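Local coordinates for protein putative lipase/esterase (Lactobacillus plantarum WCFS1, PDB 3BXP) that probably hydrolyses carboxylic ester bonds as an esterase or lipase of the alpha/beta-hydrolase fold, at residues S191-T201 / V222-G232. Sequence-based numbering, arbitrary orientation.
Sequences SKPAFVWQTAT and VATAYHLFGSG. With PGR (R-1,2-propanediol), chain D.
Strands 194-199 and 224-229 are the last two strands of an alpha/beta-hydrolase sheet, joined through helix 208-219 as a beta-alpha-beta crossover. They run parallel, 4.6 Å between axes. Seven backbone hydrogen bonds lace them, from A194 N to A223 O (3.1 Å) through to A200 N to F229 O (2.9 Å); A194, V196 and Q198 each donate and accept, while F195 and W197 turn their backbone bonds to strand 150-154.

On one face, F195 has CG anti to its own N (chi1 180°), which brings CE2 within 3.6 Å of H227 CD2, the two rings inclined at 34°. The small methyl of A225 fits beside F195 CD2 at 3.9 Å. Farther along, W197 CE3 comes to the edge of the F229 ring, 4.0 Å from CE2; W259 stacks on the indole, and helix 258-269 covers this aromatic row. Trimming F229 to an alanine would probably open a gap beside W197 and deprive H227 of the second subunit of its edge-to-face partner.

The other face packs on helix 208-219. There V196, whose beta-branched side chain suits a strand, sets CG1 3.8 Å from Y226 CD1, and L228 reaches over to A200 CB. Q198 OE1 and Y226 OH both hydrogen-bond to S210 OG of that helix, and Q198 NE2 bonds to D202, so these buried polar ends are satisfied while their apolar portions pack. Past the strand, G230 N donates to O2 of the propanediol (3.0 Å), probably a crystallisation additive.

Fully bonded on its inner side, strand 224-229 carries the sheet antiparallel into the second subunit, where the H227 imidazoles meet through ND1; one probably donates while the other accepts, making this edge a dimer seam.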
loop_
_atom_site.group_PDB
_atom_site.type_symbol
_atom_site.label_atom_id
_atom_site.label_comp_id
_atom_site.label_asym_id
_atom_site.label_seq_id
_atom_site.Cartn_x
_atom_site.Cartn_y
_atom_site.Cartn_z
ATOM N N SER B 191 12.323 -14.947 3.586
ATOM C CA SER B 191 11.506 -14.192 4.538
ATOM C C SER B 191 10.050 -14.654 4.363
ATOM O O SER B 191 9.625 -14.907 3.235
ATOM C CB SER B 191 11.604 -12.680 4.311
ATOM O OG SER B 191 12.897 -12.198 4.648
ATOM N N LYS B 192 9.280 -14.764 5.446
ATOM C CA LYS B 192 7.867 -15.206 5.307
ATOM C C LYS B 192 7.037 -14.023 4.810
ATOM O O LYS B 192 7.416 -12.862 4.962
ATOM C CB LYS B 192 7.277 -15.682 6.627
ATOM C CG LYS B 192 8.016 -16.799 7.314
ATOM C CD LYS B 192 8.153 -18.024 6.421
ATOM C CE LYS B 192 9.038 -19.087 7.124
ATOM N NZ LYS B 192 9.079 -20.384 6.385
ATOM N N PRO B 193 5.884 -14.305 4.198
ATOM C CA PRO B 193 5.016 -13.258 3.683
ATOM C C PRO B 193 4.594 -12.227 4.752
ATOM O O PRO B 193 4.409 -12.535 5.935
ATOM C CB PRO B 193 3.795 -14.051 3.182
ATOM C CG PRO B 193 4.363 -15.326 2.789
ATOM C CD PRO B 193 5.361 -15.632 3.880
ATOM N N ALA B 194 4.356 -11.018 4.268
ATOM C CA ALA B 194 3.993 -9.943 5.149
ATOM C C ALA B 194 2.829 -9.087 4.631
ATOM O O ALA B 194 2.716 -8.784 3.467
ATOM C CB ALA B 194 5.230 -9.050 5.433
ATOM N N PHE B 195 1.985 -8.724 5.563
ATOM C CA PHE B 195 0.995 -7.670 5.388
ATOM C C PHE B 195 1.472 -6.493 6.179
ATOM O O PHE B 195 1.624 -6.532 7.406
ATOM C CB PHE B 195 -0.382 -8.179 5.890
ATOM C CG PHE B 195 -1.525 -7.172 5.774
ATOM C CD1 PHE B 195 -1.736 -6.183 6.720
ATOM C CD2 PHE B 195 -2.428 -7.266 4.733
ATOM C CE1 PHE B 195 -2.752 -5.297 6.590
ATOM C CE2 PHE B 195 -3.446 -6.365 4.616
ATOM C CZ PHE B 195 -3.611 -5.365 5.556
ATOM N N VAL B 196 1.676 -5.395 5.478
ATOM C CA VAL B 196 2.182 -4.163 6.073
ATOM C C VAL B 196 1.146 -3.046 5.852
ATOM O O VAL B 196 0.585 -2.886 4.764
ATOM C CB VAL B 196 3.531 -3.781 5.415
ATOM C CG1 VAL B 196 4.171 -2.540 6.021
ATOM C CG2 VAL B 196 4.528 -4.929 5.403
ATOM N N TRP B 197 0.894 -2.285 6.887
ATOM C CA TRP B 197 0.029 -1.075 6.785
ATOM C C TRP B 197 0.583 0.052 7.608
ATOM O O TRP B 197 1.302 -0.148 8.605
ATOM C CB TRP B 197 -1.441 -1.357 7.143
ATOM C CG TRP B 197 -1.679 -1.559 8.580
ATOM C CD1 TRP B 197 -1.541 -2.736 9.272
ATOM C CD2 TRP B 197 -2.063 -0.570 9.553
ATOM N NE1 TRP B 197 -1.825 -2.548 10.581
ATOM C CE2 TRP B 197 -2.139 -1.222 10.790
ATOM C CE3 TRP B 197 -2.307 0.798 9.508
ATOM C CZ2 TRP B 197 -2.492 -0.549 11.956
ATOM C CZ3 TRP B 197 -2.682 1.453 10.676
ATOM C CH2 TRP B 197 -2.764 0.779 11.873
ATOM N N GLN B 198 0.279 1.260 7.165
ATOM C CA GLN B 198 0.627 2.448 7.929
ATOM C C GLN B 198 -0.246 3.574 7.479
ATOM O O GLN B 198 -0.914 3.476 6.477
ATOM C CB GLN B 198 2.102 2.796 7.733
ATOM C CG GLN B 198 2.615 3.970 8.580
ATOM C CD GLN B 198 4.132 3.979 8.723
ATOM O OE1 GLN B 198 4.849 3.377 7.920
ATOM N NE2 GLN B 198 4.628 4.715 9.704
ATOM N N THR B 199 -0.230 4.682 8.198
ATOM C CA THR B 199 -0.895 5.882 7.650
ATOM C C THR B 199 0.084 6.842 7.053
ATOM O O THR B 199 1.209 6.960 7.503
ATOM C CB THR B 199 -1.760 6.617 8.671
ATOM O OG1 THR B 199 -0.925 7.205 9.684
ATOM C CG2 THR B 199 -2.766 5.669 9.300
ATOM N N ALA B 200 -0.365 7.515 5.995
ATOM C CA ALA B 200 0.529 8.354 5.195
ATOM C C ALA B 200 1.023 9.540 6.022
ATOM O O ALA B 200 2.129 10.058 5.796
ATOM C CB ALA B 200 -0.192 8.851 3.920
ATOM N N THR B 201 0.180 9.920 6.975
ATOM C CA THR B 201 0.309 11.156 7.754
ATOM C C THR B 201 0.948 10.923 9.134
ATOM O O THR B 201 1.000 11.835 9.955
ATOM C CB THR B 201 -1.087 11.815 8.021
ATOM O OG1 THR B 201 -1.923 10.917 8.781
ATOM C CG2 THR B 201 -1.792 12.205 6.734
ATOM N N VAL B 222 9.004 -11.670 -2.343
ATOM C CA VAL B 222 8.294 -12.311 -1.251
ATOM C C VAL B 222 6.869 -11.833 -1.291
ATOM O O VAL B 222 6.635 -10.644 -1.496
ATOM C CB VAL B 222 8.938 -12.019 0.110
ATOM C CG1 VAL B 222 8.073 -12.571 1.242
ATOM C CG2 VAL B 222 10.342 -12.558 0.145
ATOM N N ALA B 223 5.921 -12.745 -1.065
ATOM C CA ALA B 223 4.515 -12.365 -1.009
ATOM C C ALA B 223 4.282 -11.249 0.015
ATOM O O ALA B 223 4.566 -11.385 1.215
ATOM C CB ALA B 223 3.629 -13.516 -0.675
ATOM N N THR B 224 3.708 -10.155 -0.452
ATOM C CA THR B 224 3.615 -8.953 0.370
ATOM C C THR B 224 2.368 -8.156 -0.037
ATOM O O THR B 224 2.078 -8.004 -1.234
ATOM C CB THR B 224 4.853 -8.030 0.198
ATOM O OG1 THR B 224 6.049 -8.746 0.480
ATOM C CG2 THR B 224 4.802 -6.794 1.124
ATOM N N ALA B 225 1.613 -7.674 0.958
ATOM C CA ALA B 225 0.613 -6.613 0.744
ATOM C C ALA B 225 1.044 -5.385 1.538
ATOM O O ALA B 225 1.647 -5.502 2.612
ATOM C CB ALA B 225 -0.810 -7.046 1.183
ATOM N N TYR B 226 0.677 -4.216 1.036
ATOM C CA TYR B 226 1.016 -2.962 1.673
ATOM C C TYR B 226 -0.087 -1.940 1.460
ATOM O O TYR B 226 -0.530 -1.700 0.304
ATOM C CB TYR B 226 2.312 -2.411 1.067
ATOM C CG TYR B 226 2.799 -1.067 1.590
ATOM C CD1 TYR B 226 2.817 -0.799 2.925
ATOM C CD2 TYR B 226 3.333 -0.104 0.731
ATOM C CE1 TYR B 226 3.309 0.408 3.423
ATOM C CE2 TYR B 226 3.852 1.088 1.228
ATOM C CZ TYR B 226 3.841 1.328 2.564
ATOM O OH TYR B 226 4.351 2.507 3.055
ATOM N N HIS B 227 -0.557 -1.429 2.589
ATOM C CA HIS B 227 -1.624 -0.426 2.602
ATOM C C HIS B 227 -1.213 0.772 3.346
ATOM O O HIS B 227 -1.141 0.752 4.572
ATOM C CB HIS B 227 -2.910 -1.025 3.188
ATOM C CG HIS B 227 -3.431 -2.172 2.398
ATOM N ND1 HIS B 227 -4.230 -2.016 1.286
ATOM C CD2 HIS B 227 -3.222 -3.500 2.523
ATOM C CE1 HIS B 227 -4.513 -3.208 0.781
ATOM N NE2 HIS B 227 -3.906 -4.125 1.504
ATOM N N LEU B 228 -0.935 1.830 2.585
ATOM C CA LEU B 228 -0.663 3.136 3.149
ATOM C C LEU B 228 -1.907 4.039 3.033
ATOM O O LEU B 228 -2.268 4.522 1.962
ATOM C CB LEU B 228 0.536 3.745 2.421
ATOM C CG LEU B 228 1.089 5.054 2.983
ATOM C CD1 LEU B 228 1.815 4.772 4.304
ATOM C CD2 LEU B 228 2.038 5.597 1.937
ATOM N N PHE B 229 -2.614 4.174 4.143
ATOM C CA PHE B 229 -3.910 4.831 4.136
ATOM C C PHE B 229 -3.713 6.327 4.032
ATOM O O PHE B 229 -2.777 6.886 4.608
ATOM C CB PHE B 229 -4.722 4.509 5.413
ATOM C CG PHE B 229 -5.101 3.078 5.530
ATOM C CD1 PHE B 229 -6.239 2.603 4.896
ATOM C CD2 PHE B 229 -4.319 2.181 6.241
ATOM C CE1 PHE B 229 -6.563 1.304 4.983
ATOM C CE2 PHE B 229 -4.696 0.835 6.321
ATOM C CZ PHE B 229 -5.792 0.423 5.671
ATOM N N GLY B 230 -4.602 6.951 3.278
ATOM C CA GLY B 230 -4.522 8.381 3.023
ATOM C C GLY B 230 -4.698 9.210 4.276
ATOM O O GLY B 230 -3.936 10.157 4.529
ATOM N N SER B 231 -5.713 8.826 5.040
ATOM C CA SER B 231 -6.127 9.557 6.246
ATOM C C SER B 231 -5.647 8.879 7.540
ATOM O O SER B 231 -5.594 7.660 7.638
ATOM C CB SER B 231 -7.652 9.645 6.293
ATOM O OG SER B 231 -8.032 10.193 7.533
ATOM N N GLY B 232 -5.336 9.703 8.544
ATOM C CA GLY B 232 -4.834 9.206 9.832
ATOM C C GLY B 232 -5.922 8.463 10.587
ATOM O O GLY B 232 -5.642 7.691 11.518
HETATM C C1 PGR D . -8.532 6.435 2.417
HETATM C C2 PGR D . -7.934 5.034 2.209
HETATM C C3 PGR D . -8.658 4.288 1.116
HETATM O O1 PGR D . -7.521 7.297 2.947
HETATM O O2 PGR D . -6.521 5.051 1.931
#